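Local atomic coordinates of type IV pilus biogenesis protein PilB (Streptococcus sanguinis, PDB entry 7B7P), a protein that is a minor type IV pilin carrying a von Willebrand factor A-like module with a metal-ion-dependent adhesion site, and has a direct role in adhesion. Residues A[48-60]-A[146-158]. Residues are numbered along the deposited sequence; the frame is centred on the assembly and turned at random.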
loop_
_atom_site.group_PDB
_atom_site.type_symbol
_atom_site.label_atom_id
_atom_site.label_comp_id
_atom_site.label_asym_id
_atom_site.label_seq_id
_atom_site.Cartn_x
_atom_site.Cartn_y
_atom_site.Cartn_z
ATOM N N LEU A 48 6.212 9.928 -23.788
ATOM C CA LEU A 48 4.805 9.943 -23.425
ATOM C C LEU A 48 4.290 8.518 -23.265
ATOM O O LEU A 48 4.436 7.684 -24.163
ATOM C CB LEU A 48 3.994 10.706 -24.476
ATOM C CG LEU A 48 3.712 12.199 -24.241
ATOM C CD1 LEU A 48 4.942 12.915 -23.695
ATOM C CD2 LEU A 48 3.213 12.882 -25.513
ATOM N N THR A 49 3.720 8.244 -22.096
ATOM C CA THR A 49 3.105 6.961 -21.798
ATOM C C THR A 49 1.744 6.887 -22.479
ATOM O O THR A 49 0.956 7.835 -22.405
ATOM C CB THR A 49 2.963 6.803 -20.289
ATOM O OG1 THR A 49 4.216 7.109 -19.668
ATOM C CG2 THR A 49 2.543 5.398 -19.931
ATOM N N ARG A 50 1.472 5.770 -23.147
ATOM C CA ARG A 50 0.290 5.691 -23.995
ATOM C C ARG A 50 -0.988 5.705 -23.164
ATOM O O ARG A 50 -1.023 5.226 -22.031
ATOM C CB ARG A 50 0.322 4.427 -24.857
ATOM C CG ARG A 50 1.692 4.008 -25.378
ATOM C CD ARG A 50 1.749 2.489 -25.481
ATOM N NE ARG A 50 0.624 1.993 -26.273
ATOM C CZ ARG A 50 0.659 1.778 -27.584
ATOM N NH1 ARG A 50 1.778 1.998 -28.265
ATOM N NH2 ARG A 50 -0.427 1.337 -28.209
ATOM N N GLU A 51 -2.053 6.246 -23.768
ATOM C CA GLU A 51 -3.404 6.409 -23.219
ATOM C C GLU A 51 -3.494 7.491 -22.146
ATOM O O GLU A 51 -4.544 7.636 -21.495
ATOM C CB GLU A 51 -3.982 5.087 -22.697
ATOM C CG GLU A 51 -3.738 3.909 -23.635
ATOM C CD GLU A 51 -4.098 2.568 -23.024
ATOM O OE1 GLU A 51 -4.066 1.556 -23.763
ATOM O OE2 GLU A 51 -4.422 2.527 -21.816
ATOM N N TRP A 52 -2.438 8.275 -21.962
ATOM C CA TRP A 52 -2.468 9.461 -21.121
ATOM C C TRP A 52 -2.318 10.698 -21.997
ATOM O O TRP A 52 -1.402 10.773 -22.825
ATOM C CB TRP A 52 -1.365 9.405 -20.063
ATOM C CG TRP A 52 -1.663 8.374 -19.036
ATOM C CD1 TRP A 52 -1.196 7.096 -19.003
ATOM C CD2 TRP A 52 -2.536 8.515 -17.903
ATOM N NE1 TRP A 52 -1.713 6.434 -17.915
ATOM C CE2 TRP A 52 -2.541 7.283 -17.226
ATOM C CE3 TRP A 52 -3.302 9.568 -17.393
ATOM C CZ2 TRP A 52 -3.280 7.071 -16.063
ATOM C CZ3 TRP A 52 -4.037 9.357 -16.236
ATOM C CH2 TRP A 52 -4.020 8.118 -15.585
ATOM N N SER A 53 -3.230 11.649 -21.826
ATOM C CA SER A 53 -3.122 12.956 -22.460
ATOM C C SER A 53 -2.297 13.892 -21.580
ATOM O O SER A 53 -2.238 13.733 -20.360
ATOM C CB SER A 53 -4.510 13.530 -22.712
ATOM O OG SER A 53 -5.400 12.493 -23.076
ATOM N N TYR A 54 -1.638 14.861 -22.212
ATOM C CA TYR A 54 -0.664 15.702 -21.528
ATOM C C TYR A 54 -0.884 17.175 -21.855
ATOM O O TYR A 54 -1.376 17.524 -22.929
ATOM C CB TYR A 54 0.780 15.326 -21.904
ATOM C CG TYR A 54 1.253 13.970 -21.421
ATOM C CD1 TYR A 54 0.746 12.793 -21.966
ATOM C CD2 TYR A 54 2.232 13.864 -20.444
ATOM C CE1 TYR A 54 1.190 11.555 -21.535
ATOM C CE2 TYR A 54 2.678 12.633 -20.010
ATOM C CZ TYR A 54 2.154 11.481 -20.560
ATOM O OH TYR A 54 2.594 10.253 -20.126
ATOM N N ILE A 55 -0.504 18.036 -20.909
ATOM C CA ILE A 55 -0.361 19.469 -21.138
ATOM C C ILE A 55 1.010 19.884 -20.623
ATOM O O ILE A 55 1.399 19.513 -19.510
ATOM C CB ILE A 55 -1.458 20.291 -20.437
ATOM C CG1 ILE A 55 -2.838 19.920 -20.948
ATOM C CG2 ILE A 55 -1.223 21.779 -20.642
ATOM C CD1 ILE A 55 -3.944 20.389 -20.037
ATOM N N GLY A 56 1.731 20.657 -21.416
ATOM C CA GLY A 56 3.036 21.123 -20.994
ATOM C C GLY A 56 3.640 21.993 -22.069
ATOM O O GLY A 56 3.123 22.095 -23.186
ATOM N N LEU A 57 4.755 22.619 -21.710
ATOM C CA LEU A 57 5.427 23.534 -22.614
ATOM C C LEU A 57 6.161 22.786 -23.725
ATOM O O LEU A 57 6.511 21.604 -23.607
ATOM C CB LEU A 57 6.416 24.407 -21.852
ATOM C CG LEU A 57 5.810 25.612 -21.139
ATOM C CD1 LEU A 57 6.869 26.692 -20.979
ATOM C CD2 LEU A 57 4.599 26.122 -21.900
ATOM N N SER A 58 6.410 23.515 -24.811
ATOM C CA SER A 58 7.167 23.009 -25.943
ATOM C C SER A 58 8.609 22.712 -25.547
ATOM O O SER A 58 9.073 23.030 -24.444
ATOM C CB SER A 58 7.164 24.018 -27.097
ATOM O OG SER A 58 7.674 25.286 -26.713
ATOM N N ALA A 59 9.322 22.080 -26.479
ATOM C CA ALA A 59 10.766 21.970 -26.357
ATOM C C ALA A 59 11.395 23.355 -26.342
ATOM O O ALA A 59 12.142 23.706 -25.421
ATOM C CB ALA A 59 11.316 21.116 -27.501
ATOM N N ASP A 60 11.058 24.181 -27.340
ATOM C CA ASP A 60 11.577 25.545 -27.391
ATOM C C ASP A 60 11.056 26.415 -26.253
ATOM O O ASP A 60 11.557 27.532 -26.065
ATOM C CB ASP A 60 11.253 26.198 -28.745
ATOM C CG ASP A 60 9.765 26.170 -29.085
ATOM O OD1 ASP A 60 8.927 26.421 -28.189
ATOM O OD2 ASP A 60 9.431 25.914 -30.266
ATOM N N GLY A 146 8.033 20.594 -11.510
ATOM C CA GLY A 146 6.716 20.108 -11.893
ATOM C C GLY A 146 6.044 20.999 -12.921
ATOM O O GLY A 146 5.298 21.923 -12.582
ATOM N N ILE A 147 6.295 20.703 -14.192
ATOM C CA ILE A 147 6.124 21.653 -15.276
ATOM C C ILE A 147 5.142 21.143 -16.319
ATOM O O ILE A 147 5.129 21.622 -17.442
ATOM C CB ILE A 147 7.488 21.990 -15.908
ATOM C CG1 ILE A 147 8.350 20.729 -16.034
ATOM C CG2 ILE A 147 8.212 23.019 -15.071
ATOM C CD1 ILE A 147 8.045 19.891 -17.249
ATOM N N ALA A 148 4.330 20.157 -15.957
ATOM C CA ALA A 148 3.484 19.487 -16.928
ATOM C C ALA A 148 2.471 18.635 -16.184
ATOM O O ALA A 148 2.632 18.347 -14.996
ATOM C CB ALA A 148 4.307 18.624 -17.884
ATOM N N ILE A 149 1.433 18.230 -16.903
ATOM C CA ILE A 149 0.336 17.445 -16.356
ATOM C C ILE A 149 0.023 16.315 -17.326
ATOM O O ILE A 149 0.158 16.461 -18.545
ATOM C CB ILE A 149 -0.941 18.310 -16.102
ATOM C CG1 ILE A 149 -0.932 18.975 -14.720
ATOM C CG2 ILE A 149 -2.209 17.513 -16.289
ATOM C CD1 ILE A 149 -1.952 20.111 -14.575
ATOM N N ALA A 150 -0.392 15.177 -16.772
ATOM C CA ALA A 150 -0.950 14.071 -17.534
ATOM C C ALA A 150 -2.319 13.737 -16.969
ATOM O O ALA A 150 -2.511 13.751 -15.750
ATOM C CB ALA A 150 -0.039 12.853 -17.474
ATOM N N TYR A 151 -3.273 13.438 -17.848
ATOM C CA TYR A 151 -4.651 13.314 -17.401
ATOM C C TYR A 151 -5.429 12.376 -18.306
ATOM O O TYR A 151 -5.040 12.102 -19.442
ATOM C CB TYR A 151 -5.353 14.672 -17.384
ATOM C CG TYR A 151 -5.577 15.244 -18.766
ATOM C CD1 TYR A 151 -4.537 15.853 -19.455
ATOM C CD2 TYR A 151 -6.828 15.181 -19.382
ATOM C CE1 TYR A 151 -4.727 16.387 -20.714
ATOM C CE2 TYR A 151 -7.031 15.714 -20.659
ATOM C CZ TYR A 151 -5.968 16.313 -21.315
ATOM O OH TYR A 151 -6.122 16.849 -22.574
ATOM N N ARG A 152 -6.561 11.921 -17.790
ATOM C CA ARG A 152 -7.552 11.206 -18.573
ATOM C C ARG A 152 -8.929 11.777 -18.270
ATOM O O ARG A 152 -9.165 12.355 -17.207
ATOM C CB ARG A 152 -7.536 9.697 -18.279
ATOM C CG ARG A 152 -6.347 8.971 -18.884
ATOM C CD ARG A 152 -6.326 7.505 -18.473
ATOM N NE ARG A 152 -7.468 6.774 -19.008
ATOM C CZ ARG A 152 -7.546 6.324 -20.255
ATOM N NH1 ARG A 152 -6.551 6.531 -21.106
ATOM N NH2 ARG A 152 -8.624 5.670 -20.650
ATOM N N THR A 153 -9.842 11.596 -19.223
ATOM C CA THR A 153 -11.219 12.044 -19.085
ATOM C C THR A 153 -12.208 10.899 -18.915
ATOM O O THR A 153 -13.389 11.151 -18.646
ATOM C CB THR A 153 -11.612 12.890 -20.303
ATOM O OG1 THR A 153 -11.020 12.329 -21.482
ATOM C CG2 THR A 153 -11.099 14.308 -20.131
ATOM N N ASP A 154 -11.754 9.659 -19.056
ATOM C CA ASP A 154 -12.527 8.438 -18.899
ATOM C C ASP A 154 -11.667 7.450 -18.117
ATOM O O ASP A 154 -10.435 7.513 -18.198
ATOM C CB ASP A 154 -12.917 7.849 -20.266
ATOM C CG ASP A 154 -11.789 7.969 -21.305
ATOM O OD1 ASP A 154 -10.881 8.819 -21.131
ATOM O OD2 ASP A 154 -11.821 7.225 -22.308
ATOM N N PRO A 155 -12.285 6.539 -17.360
ATOM C CA PRO A 155 -11.490 5.658 -16.490
ATOM C C PRO A 155 -10.480 4.846 -17.285
ATOM O O PRO A 155 -10.602 4.667 -18.499
ATOM C CB PRO A 155 -12.540 4.748 -15.843
ATOM C CG PRO A 155 -13.843 5.434 -16.063
ATOM C CD PRO A 155 -13.707 6.169 -17.351
ATOM N N ILE A 156 -9.459 4.363 -16.580
ATOM C CA ILE A 156 -8.488 3.458 -17.186
ATOM C C ILE A 156 -9.119 2.061 -17.194
ATOM O O ILE A 156 -9.529 1.544 -16.158
ATOM C CB ILE A 156 -7.135 3.502 -16.446
ATOM C CG1 ILE A 156 -7.111 2.770 -15.094
ATOM C CG2 ILE A 156 -6.725 4.935 -16.186
ATOM C CD1 ILE A 156 -6.845 1.291 -15.214
ATOM N N GLN A 157 -9.282 1.505 -18.398
ATOM C CA GLN A 157 -10.064 0.280 -18.594
ATOM C C GLN A 157 -9.085 -0.890 -18.722
ATOM O O GLN A 157 -8.342 -1.004 -19.700
ATOM C CB GLN A 157 -11.015 0.413 -19.792
ATOM C CG GLN A 157 -10.424 0.408 -21.235
ATOM C CD GLN A 157 -9.606 1.654 -21.611
ATOM O OE1 GLN A 157 -8.681 2.052 -20.898
ATOM N NE2 GLN A 157 -9.946 2.264 -22.748
ATOM N N GLY A 158 -9.075 -1.749 -17.708
ATOM C CA GLY A 158 -8.097 -2.817 -17.639
ATOM C C GLY A 158 -6.930 -2.507 -16.721
ATOM O O GLY A 158 -5.789 -2.366 -17.180
#
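Strands 53-57 and 148-152 are antiparallel neighbours in the mixed sheet of the pilin module. S53 with Y151 and I55 with I149 are the hydrogen-bonded pairs. Y151 N reaches S53 O at 2.7 Å, and I149 N reaches I55 O at 2.9 Å; each pair also has the reverse bond. In the non-hydrogen-bonded pair Y54 with A150, A150 CB sits over one face of the Y54 ring, 3.7 Å from CE2, and L48 CG covers the opposite face. The Y54 hydroxyl accepts a hydrogen bond from T49 N, which ties the ring to the turn T49-W52. On the other face of the sheet, S53 CB lies over the Y151 ring, 3.4 Å from CZ. The Y151 side chain has CG between the backbone N and the carbonyl carbon (chi1 68°), which swings the ring across S53; its OH is hydrogen-bonded to N66 OD1. At the end of the pair, R152 lays its CG and CD over the six-membered ring of W52, with CG 3.4 Å from CE3. Its guanidinium stands steeply to that ring, and NH2 is hydrogen-bonded to P155 O. I55, I149 and Y151 pack against helix 9-27, and strands 64-67 and 32-36 flank the pair.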